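Local coordinates for periplasmic iron-binding protein (Synechocystis sp., PDB 2VP1) that binds ferric iron in the periplasm and probably hands it to an ABC transporter for import, at residues A88-R93 / R331-S336. Residues are numbered along the deposited sequence; the frame is centred on the assembly and turned at random.
Sequences AGMLWR and RYQPDS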
ATOM      1  N   ALA A  88      -0.949  -5.788  -3.205  1.00 17.70           N
ATOM      2  CA  ALA A  88      -1.057  -6.675  -4.355  1.00 18.40           C
ATOM      3  C   ALA A  88      -0.256  -7.963  -4.156  1.00 19.08           C
ATOM      4  O   ALA A  88      -0.617  -9.009  -4.718  1.00 19.64           O
ATOM      5  CB  ALA A  88      -0.593  -5.955  -5.618  1.00 18.40           C
ATOM      6  N   GLY A  89       0.831  -7.891  -3.379  1.00 19.13           N
ATOM      7  CA  GLY A  89       1.643  -9.070  -3.091  1.00 19.68           C
ATOM      8  C   GLY A  89       0.846 -10.160  -2.388  1.00 20.39           C
ATOM      9  O   GLY A  89       0.811 -11.320  -2.827  1.00 20.07           O
ATOM     10  N   MET A  90       0.187  -9.769  -1.300  1.00 20.96           N
ATOM     11  CA  MET A  90      -0.614 -10.685  -0.511  1.00 21.72           C
ATOM     12  C   MET A  90      -1.869 -11.117  -1.245  1.00 22.07           C
ATOM     13  O   MET A  90      -2.407 -12.189  -0.974  1.00 22.28           O
ATOM     14  CB  MET A  90      -0.959 -10.081   0.848  1.00 21.73           C
ATOM     15  CG  MET A  90       0.264  -9.854   1.735  1.00 22.38           C
ATOM     16  SD  MET A  90       0.811 -11.240   2.754  1.00 21.39           S
ATOM     17  CE  MET A  90       1.076 -12.541   1.565  1.00 22.10           C
ATOM     18  N   LEU A  91      -2.338 -10.297  -2.180  1.00 22.32           N
ATOM     19  CA  LEU A  91      -3.425 -10.742  -3.035  1.00 22.71           C
ATOM     20  C   LEU A  91      -2.896 -11.841  -3.950  1.00 23.01           C
ATOM     21  O   LEU A  91      -3.503 -12.903  -4.081  1.00 23.52           O
ATOM     22  CB  LEU A  91      -4.034  -9.585  -3.834  1.00 22.65           C
ATOM     23  CG  LEU A  91      -5.075  -8.695  -3.148  1.00 22.00           C
ATOM     24  CD1 LEU A  91      -5.486  -7.583  -4.090  1.00 22.53           C
ATOM     25  CD2 LEU A  91      -6.292  -9.474  -2.692  1.00 20.65           C
ATOM     26  N   TRP A  92      -1.734 -11.602  -4.541  1.00 23.10           N
ATOM     27  CA  TRP A  92      -1.154 -12.566  -5.444  1.00 23.17           C
ATOM     28  C   TRP A  92      -1.013 -13.930  -4.755  1.00 23.85           C
ATOM     29  O   TRP A  92      -1.391 -14.957  -5.330  1.00 23.63           O
ATOM     30  CB  TRP A  92       0.173 -12.038  -5.997  1.00 22.75           C
ATOM     31  CG  TRP A  92       0.789 -12.928  -7.036  1.00 22.11           C
ATOM     32  CD1 TRP A  92       0.487 -12.973  -8.369  1.00 21.09           C
ATOM     33  CD2 TRP A  92       1.810 -13.905  -6.818  1.00 20.85           C
ATOM     34  NE1 TRP A  92       1.256 -13.919  -8.991  1.00 20.97           N
ATOM     35  CE2 TRP A  92       2.075 -14.513  -8.064  1.00 20.86           C
ATOM     36  CE3 TRP A  92       2.521 -14.333  -5.686  1.00 20.13           C
ATOM     37  CZ2 TRP A  92       3.032 -15.530  -8.218  1.00 21.25           C
ATOM     38  CZ3 TRP A  92       3.468 -15.348  -5.836  1.00 22.01           C
ATOM     39  CH2 TRP A  92       3.715 -15.936  -7.101  1.00 21.44           C
ATOM     40  N   ARG A  93      -0.508 -13.933  -3.517  1.00 24.83           N
ATOM     41  CA  ARG A  93      -0.313 -15.185  -2.749  1.00 25.77           C
ATOM     42  C   ARG A  93      -1.635 -15.887  -2.407  1.00 24.91           C
ATOM     43  O   ARG A  93      -1.743 -17.097  -2.565  1.00 25.12           O
ATOM     44  CB  ARG A  93       0.530 -14.971  -1.475  1.00 25.62           C
ATOM     45  CG  ARG A  93       0.634 -16.251  -0.617  1.00 27.86           C
ATOM     46  CD  ARG A  93       1.426 -16.061   0.666  1.00 28.13           C
ATOM     47  NE  ARG A  93       2.701 -15.382   0.413  1.00 32.83           N
ATOM     48  CZ  ARG A  93       3.519 -14.942   1.368  1.00 34.91           C
ATOM     49  NH1 ARG A  93       4.645 -14.321   1.031  1.00 35.24           N
ATOM     50  NH2 ARG A  93       3.201 -15.108   2.661  1.00 35.10           N
ATOM     51  N   ARG A 331       5.446 -12.323  -6.258  1.00 16.48           N
ATOM     52  CA  ARG A 331       6.348 -13.368  -6.735  1.00 16.23           C
ATOM     53  C   ARG A 331       7.654 -13.331  -5.946  1.00 16.11           C
ATOM     54  O   ARG A 331       8.164 -14.368  -5.527  1.00 15.80           O
ATOM     55  CB  ARG A 331       6.584 -13.184  -8.239  1.00 16.32           C
ATOM     56  CG  ARG A 331       7.374 -14.276  -8.916  1.00 16.22           C
ATOM     57  CD  ARG A 331       7.362 -14.102 -10.434  1.00 16.20           C
ATOM     58  NE  ARG A 331       6.087 -14.476 -11.044  1.00 15.23           N
ATOM     59  CZ  ARG A 331       5.190 -13.614 -11.505  1.00 15.30           C
ATOM     60  NH1 ARG A 331       5.423 -12.308 -11.437  1.00 16.40           N
ATOM     61  NH2 ARG A 331       4.056 -14.062 -12.036  1.00 14.12           N
ATOM     62  N   TYR A 332       8.157 -12.124  -5.717  1.00 16.09           N
ATOM     63  CA  TYR A 332       9.404 -11.920  -4.993  1.00 16.37           C
ATOM     64  C   TYR A 332       9.238 -11.593  -3.482  1.00 16.62           C
ATOM     65  O   TYR A 332      10.145 -11.037  -2.875  1.00 15.96           O
ATOM     66  CB  TYR A 332      10.239 -10.859  -5.716  1.00 16.40           C
ATOM     67  CG  TYR A 332      10.721 -11.296  -7.090  1.00 17.36           C
ATOM     68  CD1 TYR A 332      11.912 -12.041  -7.234  1.00 18.05           C
ATOM     69  CD2 TYR A 332      10.006 -10.962  -8.254  1.00 17.86           C
ATOM     70  CE1 TYR A 332      12.371 -12.458  -8.500  1.00 18.10           C
ATOM     71  CE2 TYR A 332      10.459 -11.374  -9.535  1.00 17.59           C
ATOM     72  CZ  TYR A 332      11.640 -12.123  -9.643  1.00 17.78           C
ATOM     73  OH  TYR A 332      12.103 -12.540 -10.873  1.00 16.83           O
ATOM     74  N   GLN A 333       8.109 -11.974  -2.878  1.00 17.23           N
ATOM     75  CA  GLN A 333       7.874 -11.724  -1.439  1.00 18.40           C
ATOM     76  C   GLN A 333       8.725 -12.550  -0.459  1.00 18.39           C
ATOM     77  O   GLN A 333       9.229 -12.000   0.531  1.00 17.99           O
ATOM     78  CB  GLN A 333       6.396 -11.881  -1.069  1.00 18.78           C
ATOM     79  CG  GLN A 333       5.573 -10.652  -1.351  1.00 21.33           C
ATOM     80  CD  GLN A 333       4.631 -10.300  -0.218  1.00 24.30           C
ATOM     81  OE1 GLN A 333       4.059 -11.195   0.439  1.00 25.45           O
ATOM     82  NE2 GLN A 333       4.447  -8.987   0.014  1.00 22.38           N
ATOM     83  N   PRO A 334       8.845 -13.873  -0.700  1.00 18.54           N
ATOM     84  CA  PRO A 334       9.734 -14.724   0.111  1.00 18.48           C
ATOM     85  C   PRO A 334      11.198 -14.271   0.065  1.00 18.14           C
ATOM     86  O   PRO A 334      11.855 -14.179   1.105  1.00 17.83           O
ATOM     87  CB  PRO A 334       9.570 -16.107  -0.530  1.00 18.47           C
ATOM     88  CG  PRO A 334       8.220 -16.060  -1.162  1.00 19.00           C
ATOM     89  CD  PRO A 334       8.123 -14.667  -1.710  1.00 18.50           C
ATOM     90  N   ASP A 335      11.685 -13.976  -1.134  1.00 18.07           N
ATOM     91  CA  ASP A 335      13.031 -13.449  -1.318  1.00 18.14           C
ATOM     92  C   ASP A 335      13.222 -12.145  -0.547  1.00 18.05           C
ATOM     93  O   ASP A 335      14.231 -11.967   0.127  1.00 18.14           O
ATOM     94  CB  ASP A 335      13.318 -13.229  -2.811  1.00 18.31           C
ATOM     95  CG  ASP A 335      13.409 -14.531  -3.591  1.00 18.59           C
ATOM     96  OD1 ASP A 335      13.515 -15.606  -2.957  1.00 21.21           O
ATOM     97  OD2 ASP A 335      13.383 -14.486  -4.838  1.00 16.87           O
ATOM     98  N   SER A 336      12.236 -11.250  -0.658  1.00 17.86           N
ATOM     99  CA  SER A 336      12.205  -9.969   0.043  1.00 17.55           C
ATOM    100  C   SER A 336      12.272 -10.147   1.561  1.00 17.70           C
ATOM    101  O   SER A 336      13.140  -9.568   2.210  1.00 17.61           O
ATOM    102  CB  SER A 336      10.945  -9.198  -0.355  1.00 17.38           C
ATOM    103  OG  SER A 336      10.880  -7.921   0.256  1.00 17.68           O
TER
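Gly89 lies against the amide end of Gln333, its CA 4.2 Å from NE2, and the two form the closest CA pair across the contact, 7.0 Å apart. Met90 folds its chain to bring the methyl CE to 3.5 Å from Gln333 OE1; it also touches Val168 of helix 168-181 and Ala64 and Ile68 of helix 64-74. In this iron-binding protein of the periplasmic solute-binding fold, the contact joins the start of helix 88-96, just after strand 82-85, to the start of the C-terminal helix 333-343, with the Met90 side chain about 13 Å from the bound iron. Trp92 lays its six-membered ring under the backbone of Arg331, whose N sits 3.5 Å above one face, towards the rim, a placement set by chi1 of -175°, which turns CG away from its own N. Cut back to an alanine, the side chain would lose its packing on Arg331 N and is likely to leave a gap beside Arg331 CB, 4.1 Å from Trp92 CH2. The Arg331 guanidinium, its plane 63° from the ring, is hydrogen-bonded through NH1 to Ser327. Arg93 brings NH1 to 3.2 Å from Gln333 OE1, guanidinium and amide planes 68° apart, at too poor an angle for a hydrogen bond.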